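Conserved hypothetical protein (Bacteroides thetaiotaomicron, PDB 2FB0) is of unknown function but belongs to the antibiotic biosynthesis monooxygenase family and may be an oxidoreductase. Local coordinates at residues A[15-20]-A[82-87]; A[23-28]-A[41-46]. All coordinates share one frame; numbering follows the deposited sequence. Where two conformers were deposited one is given.

Interaction 1: residues A[15-20]-A[82-87]; sequences ETNREK and QELAEM
Asn17 and Leu84 carry this contact, where the N-terminal region of helix 18-32 meets the last turn of helix 72-84. The amide of Asn17 gives an N-H to the backbone carbonyl of Leu84, ND2 to O 3.0 Å, with a fairly straight N-H...O angle of 158°. The acceptor lies close to the plane of the amide, and ND2 comes in at 120° to the C=O bond, tilted only slightly from the carbonyl plane. Beside this bond the leucine fills in with carbon: Asn17 CG rests 3.8 Å from Leu84 CD2, so one residue supplies both the acceptor and the apolar surface against which the amide lies. A chi1 of -67° sets Leu84 CG beside its own backbone N, which spreads the two methyls toward residues 15-20. CD2 serves Asn17, while CD1 reaches the next turn, 3.8 Å from the backbone C of Lys20 and 3.9 Å from Lys20 CB.

Beyond CB the packing gives out. The lysine chain runs on extended into the exposed side, carrying NZ off from Leu84. The contact joins the N-terminal region of helix 18-32 to the end of helix 72-84, just where Ala85 leaves helical geometry and Glu86 pairs with Arg12 as strand 86-93 joins strand 5-12.

Interaction 2: residues A[23-28]-A[41-46]; sequences EAAKEL and YDTFES. With ACT (acetate ion), chain B.
Leu28 and Tyr41 cross at the Tyr41 end of this helix-on-strand contact, the leucine branch meeting the phenol end of the ring. Leu28 CG packs 4.1 Å from Tyr41 CZ, and Leu28 O sits over one ring face; the approach of Leu28 CD2 to Tyr41 OH, 3.1 Å, is unusually short and so somewhat doubtful. With CG anti to the backbone N (chi1 -160°), the tyrosine carries its ring toward the helix, to Leu28, and its hydroxyl donates to the acetate, OH to ACT O 2.8 Å, the acceptor lying in the ring plane at the edge. His68 NE2 also bonds this ion, which probably came from the crystallisation liquor.

Two residues along the strand, Thr43 spreads both branches against Ala25: OG1 lies 3.4 Å and CG2 3.7 Å from Ala25 CB. The small methyl probably lets the helix and strand axes approach to 7.7 Å, and the threonine hydroxyl is hydrogen-bonded to Thr29.

Helix 23-28 runs nearly antiparallel to strand 41-46, at 161°. A helix laid over an antiparallel sheet that continues into a second subunit through residues 44-46 is consistent with the dimeric alpha-beta barrel of this family.

Helix 18-32 serves both contacts: its N-terminal region meets residues 82-87 in interaction 1, and its middle covers strand 38-46 in interaction 2. Their centres lie about 12 Å apart, and the salt bridge from Arg18 NH2 to Glu45 OE1, 2.9 Å, ties one directly to the other. Along the chain, interaction 2 is nested inside the long loop closed by interaction 1. Residues 82-87 run on into edge strand 86-93, while interaction 2 packs on the other edge strand within this chain, 38-46, of the same antiparallel sheet. One helix thereby links the closing helix-to-strand turn at the surface with the buried sheet beside the dimer interface.

Interaction 1: residues A[15-20]-A[82-87]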
loop_
_atom_site.group_PDB
_atom_site.type_symbol
_atom_site.label_atom_id
_atom_site.label_comp_id
_atom_site.label_asym_id
_atom_site.label_seq_id
_atom_site.Cartn_x
_atom_site.Cartn_y
_atom_site.Cartn_z
ATOM N N GLU A 15 11.882 -9.437 13.433
ATOM C CA GLU A 15 10.835 -9.861 14.364
ATOM C C GLU A 15 10.921 -9.192 15.726
ATOM O O GLU A 15 9.893 -8.921 16.361
ATOM C CB GLU A 15 10.825 -11.389 14.527
ATOM C CG GLU A 15 9.585 -11.909 15.276
ATOM C CD GLU A 15 8.265 -11.628 14.529
ATOM O OE1 GLU A 15 8.218 -11.827 13.290
ATOM O OE2 GLU A 15 7.280 -11.210 15.189
ATOM N N THR A 16 12.144 -8.919 16.185
ATOM C CA THR A 16 12.317 -8.224 17.463
ATOM C C THR A 16 11.678 -6.833 17.418
ATOM O O THR A 16 11.043 -6.407 18.386
ATOM C CB THR A 16 13.813 -8.083 17.836
ATOM O OG1 THR A 16 14.429 -9.376 17.812
ATOM C CG2 THR A 16 13.976 -7.452 19.236
ATOM N N ASN A 17 11.840 -6.148 16.285
ATOM C CA ASN A 17 11.461 -4.734 16.148
ATOM C C ASN A 17 10.094 -4.506 15.479
ATOM O O ASN A 17 9.610 -3.373 15.404
ATOM C CB ASN A 17 12.538 -3.991 15.344
ATOM C CG ASN A 17 13.887 -3.925 16.070
ATOM O OD1 ASN A 17 13.998 -4.299 17.237
ATOM N ND2 ASN A 17 14.901 -3.438 15.379
ATOM N N ARG A 18 9.498 -5.588 14.983
ATOM C CA ARG A 18 8.322 -5.513 14.108
ATOM C C ARG A 18 7.173 -4.708 14.715
ATOM O O ARG A 18 6.725 -3.720 14.125
ATOM C CB ARG A 18 7.866 -6.924 13.695
ATOM C CG ARG A 18 6.716 -6.937 12.667
ATOM C CD ARG A 18 6.160 -8.341 12.453
ATOM N NE ARG A 18 5.115 -8.323 11.429
ATOM C CZ ARG A 18 3.837 -8.043 11.666
ATOM N NH1 ARG A 18 3.424 -7.787 12.905
ATOM N NH2 ARG A 18 2.957 -8.043 10.663
ATOM N N GLU A 19 6.725 -5.123 15.902
ATOM C CA GLU A 19 5.603 -4.509 16.596
ATOM C C GLU A 19 5.868 -3.051 16.947
ATOM O O GLU A 19 4.961 -2.216 16.850
ATOM C CB GLU A 19 5.279 -5.300 17.873
ATOM C CG GLU A 19 3.995 -4.863 18.604
ATOM C CD GLU A 19 4.216 -3.798 19.688
ATOM O OE1 GLU A 19 3.210 -3.304 20.246
ATOM O OE2 GLU A 19 5.383 -3.447 19.987
ATOM N N LYS A 20 7.102 -2.757 17.377
ATOM C CA LYS A 20 7.474 -1.404 17.777
ATOM C C LYS A 20 7.446 -0.456 16.584
ATOM O O LYS A 20 6.994 0.667 16.703
ATOM C CB LYS A 20 8.878 -1.384 18.437
ATOM C CG LYS A 20 8.950 -2.066 19.813
ATOM C CD LYS A 20 10.409 -2.312 20.224
ATOM C CE LYS A 20 10.511 -3.305 21.399
ATOM N NZ LYS A 20 11.953 -3.581 21.710
ATOM N N GLN A 82 13.178 4.599 11.514
ATOM C CA GLN A 82 14.508 4.469 10.903
ATOM C C GLN A 82 15.535 3.775 11.801
ATOM O O GLN A 82 16.460 3.134 11.317
ATOM C CB GLN A 82 15.037 5.842 10.467
ATOM C CG GLN A 82 14.402 6.312 9.168
ATOM C CD GLN A 82 14.849 7.702 8.744
ATOM O OE1 GLN A 82 15.021 7.962 7.552
ATOM N NE2 GLN A 82 15.022 8.605 9.709
ATOM N N GLU A 83 15.353 3.910 13.110
ATOM C CA GLU A 83 16.222 3.288 14.090
ATOM C C GLU A 83 15.890 1.802 14.244
ATOM O O GLU A 83 16.763 0.987 14.540
ATOM C CB GLU A 83 16.073 4.034 15.423
ATOM C CG GLU A 83 17.318 4.095 16.288
ATOM C CD GLU A 83 18.576 4.597 15.587
ATOM O OE1 GLU A 83 18.500 5.438 14.662
ATOM O OE2 GLU A 83 19.664 4.124 15.975
ATOM N N LEU A 84 14.625 1.461 14.009
ATOM C CA LEU A 84 14.117 0.085 14.124
ATOM C C LEU A 84 14.141 -0.718 12.830
ATOM O O LEU A 84 14.120 -1.950 12.855
ATOM C CB LEU A 84 12.672 0.116 14.643
ATOM C CG LEU A 84 12.397 0.596 16.066
ATOM C CD1 LEU A 84 10.931 1.031 16.207
ATOM C CD2 LEU A 84 12.761 -0.480 17.099
ATOM N N ALA A 85 14.182 -0.035 11.692
ATOM C CA ALA A 85 13.846 -0.678 10.425
ATOM C C ALA A 85 14.453 0.057 9.231
ATOM O O ALA A 85 15.053 1.123 9.391
ATOM C CB ALA A 85 12.291 -0.767 10.293
ATOM N N GLU A 86 14.297 -0.508 8.035
ATOM C CA GLU A 86 14.742 0.166 6.810
ATOM C C GLU A 86 13.554 0.622 5.972
ATOM O O GLU A 86 12.622 -0.150 5.718
ATOM C CB GLU A 86 15.673 -0.723 5.977
ATOM C CG GLU A 86 16.951 -1.194 6.724
ATOM C CD GLU A 86 17.833 -0.053 7.284
ATOM O OE1 GLU A 86 17.968 1.015 6.632
ATOM O OE2 GLU A 86 18.415 -0.240 8.385
HETATM N N MSE A 87 13.603 1.877 5.542
HETATM C CA MSE A 87 12.489 2.508 4.850
HETATM C C MSE A 87 12.871 2.844 3.423
HETATM O O MSE A 87 13.999 3.292 3.172
HETATM C CB MSE A 87 12.095 3.800 5.560
HETATM C CG MSE A 87 11.638 3.620 6.985
HETATM SE SE MSE A 87 11.105 5.304 7.801
HETATM C CE MSE A 87 10.682 6.339 6.241
#

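Interaction 2: residues A[23-28]-A[41-46]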
loop_
_atom_site.group_PDB
_atom_site.type_symbol
_atom_site.label_atom_id
_atom_site.label_comp_id
_atom_site.label_asym_id
_atom_site.label_seq_id
_atom_site.Cartn_x
_atom_site.Cartn_y
_atom_site.Cartn_z
ATOM N N GLU A 23 3.753 0.129 15.578
ATOM C CA GLU A 23 3.124 1.048 16.526
ATOM C C GLU A 23 3.565 2.484 16.270
ATOM O O GLU A 23 2.746 3.401 16.326
ATOM C CB GLU A 23 3.386 0.633 17.988
ATOM C CG GLU A 23 3.226 1.753 19.040
ATOM C CD GLU A 23 1.788 2.256 19.257
ATOM O OE1 GLU A 23 0.830 1.715 18.667
ATOM O OE2 GLU A 23 1.618 3.215 20.040
ATOM N N ALA A 24 4.851 2.678 15.979
ATOM C CA ALA A 24 5.361 4.027 15.683
ATOM C C ALA A 24 4.703 4.588 14.413
ATOM O O ALA A 24 4.358 5.767 14.357
ATOM C CB ALA A 24 6.890 4.031 15.550
ATOM N N ALA A 25 4.528 3.731 13.408
ATOM C CA ALA A 25 3.826 4.107 12.175
ATOM C C ALA A 25 2.355 4.431 12.455
ATOM O O ALA A 25 1.827 5.411 11.946
ATOM C CB ALA A 25 3.955 3.017 11.131
ATOM N N LYS A 26 1.715 3.617 13.287
ATOM C CA LYS A 26 0.350 3.879 13.740
ATOM C C LYS A 26 0.204 5.210 14.464
ATOM O O LYS A 26 -0.769 5.929 14.239
ATOM C CB LYS A 26 -0.158 2.734 14.610
ATOM C CG LYS A 26 -0.564 1.503 13.808
ATOM C CD LYS A 26 -0.759 0.287 14.707
ATOM C CE LYS A 26 -1.952 0.436 15.631
ATOM N NZ LYS A 26 -2.071 -0.812 16.452
ATOM N N GLU A 27 1.173 5.535 15.319
ATOM C CA GLU A 27 1.189 6.818 16.018
ATOM C C GLU A 27 1.381 7.973 15.035
ATOM O O GLU A 27 0.706 8.994 15.138
ATOM C CB GLU A 27 2.265 6.826 17.114
ATOM C CG GLU A 27 2.175 5.605 18.018
ATOM C CD GLU A 27 3.051 5.698 19.248
ATOM O OE1 GLU A 27 4.280 5.528 19.127
ATOM O OE2 GLU A 27 2.502 5.915 20.348
ATOM N N LEU A 28 2.280 7.792 14.070
ATOM C CA LEU A 28 2.527 8.784 13.028
ATOM C C LEU A 28 1.271 8.950 12.131
ATOM O O LEU A 28 0.960 10.050 11.677
ATOM C CB LEU A 28 3.766 8.409 12.187
ATOM C CG LEU A 28 4.177 9.368 11.056
ATOM C CD1 LEU A 28 4.380 10.813 11.560
ATOM C CD2 LEU A 28 5.419 8.868 10.308
ATOM N N TYR A 41 -3.799 8.522 5.031
ATOM C CA TYR A 41 -2.584 8.040 5.636
ATOM C C TYR A 41 -2.957 6.808 6.428
ATOM O O TYR A 41 -3.854 6.863 7.258
ATOM C CB TYR A 41 -2.006 9.127 6.560
ATOM C CG TYR A 41 -0.532 8.990 6.886
ATOM C CD1 TYR A 41 0.381 9.961 6.478
ATOM C CD2 TYR A 41 -0.053 7.892 7.610
ATOM C CE1 TYR A 41 1.754 9.856 6.803
ATOM C CE2 TYR A 41 1.309 7.773 7.934
ATOM C CZ TYR A 41 2.199 8.752 7.528
ATOM O OH TYR A 41 3.539 8.608 7.833
ATOM N N ASP A 42 -2.279 5.695 6.169
ATOM C CA ASP A 42 -2.512 4.485 6.954
ATOM C C ASP A 42 -1.298 3.570 6.915
ATOM O O ASP A 42 -0.485 3.642 5.999
ATOM C CB ASP A 42 -3.776 3.734 6.471
ATOM C CG ASP A 42 -4.354 2.792 7.533
ATOM O OD1 ASP A 42 -3.896 2.818 8.702
ATOM O OD2 ASP A 42 -5.291 2.021 7.204
ATOM N N THR A 43 -1.210 2.704 7.914
ATOM C CA THR A 43 -0.173 1.685 8.016
ATOM C C THR A 43 -0.775 0.336 7.642
ATOM O O THR A 43 -1.850 0.001 8.122
ATOM C CB THR A 43 0.369 1.667 9.465
ATOM O OG1 THR A 43 0.835 2.985 9.787
ATOM C CG2 THR A 43 1.493 0.643 9.628
ATOM N N PHE A 44 -0.086 -0.413 6.776
ATOM C CA PHE A 44 -0.547 -1.703 6.274
ATOM C C PHE A 44 0.556 -2.746 6.434
ATOM O O PHE A 44 1.685 -2.524 5.988
ATOM C CB PHE A 44 -0.858 -1.633 4.770
ATOM C CG PHE A 44 -1.975 -0.706 4.405
ATOM C CD1 PHE A 44 -3.275 -1.196 4.224
ATOM C CD2 PHE A 44 -1.733 0.650 4.205
ATOM C CE1 PHE A 44 -4.319 -0.334 3.874
ATOM C CE2 PHE A 44 -2.781 1.516 3.850
ATOM C CZ PHE A 44 -4.076 1.010 3.685
ATOM N N GLU A 45 0.215 -3.898 6.993
ATOM C CA GLU A 45 1.157 -5.005 7.148
ATOM C C GLU A 45 0.982 -6.015 6.020
ATOM O O GLU A 45 -0.150 -6.373 5.672
ATOM C CB GLU A 45 0.894 -5.718 8.470
ATOM C CG GLU A 45 1.005 -4.819 9.677
ATOM C CD GLU A 45 0.328 -5.400 10.908
ATOM O OE1 GLU A 45 0.495 -6.612 11.172
ATOM O OE2 GLU A 45 -0.354 -4.632 11.615
ATOM N N SER A 46 2.089 -6.509 5.479
ATOM C CA SER A 46 2.015 -7.546 4.464
ATOM C C SER A 46 1.377 -8.804 5.033
ATOM O O SER A 46 1.709 -9.239 6.147
ATOM C CB SER A 46 3.390 -7.867 3.881
ATOM O OG SER A 46 3.340 -9.027 3.077
HETATM C C ACT B . 5.902 10.251 5.653
HETATM O O ACT B . 5.192 10.526 6.651
HETATM O OXT ACT B . 6.021 11.136 4.763
HETATM C CH3 ACT B . 6.603 8.944 5.525
#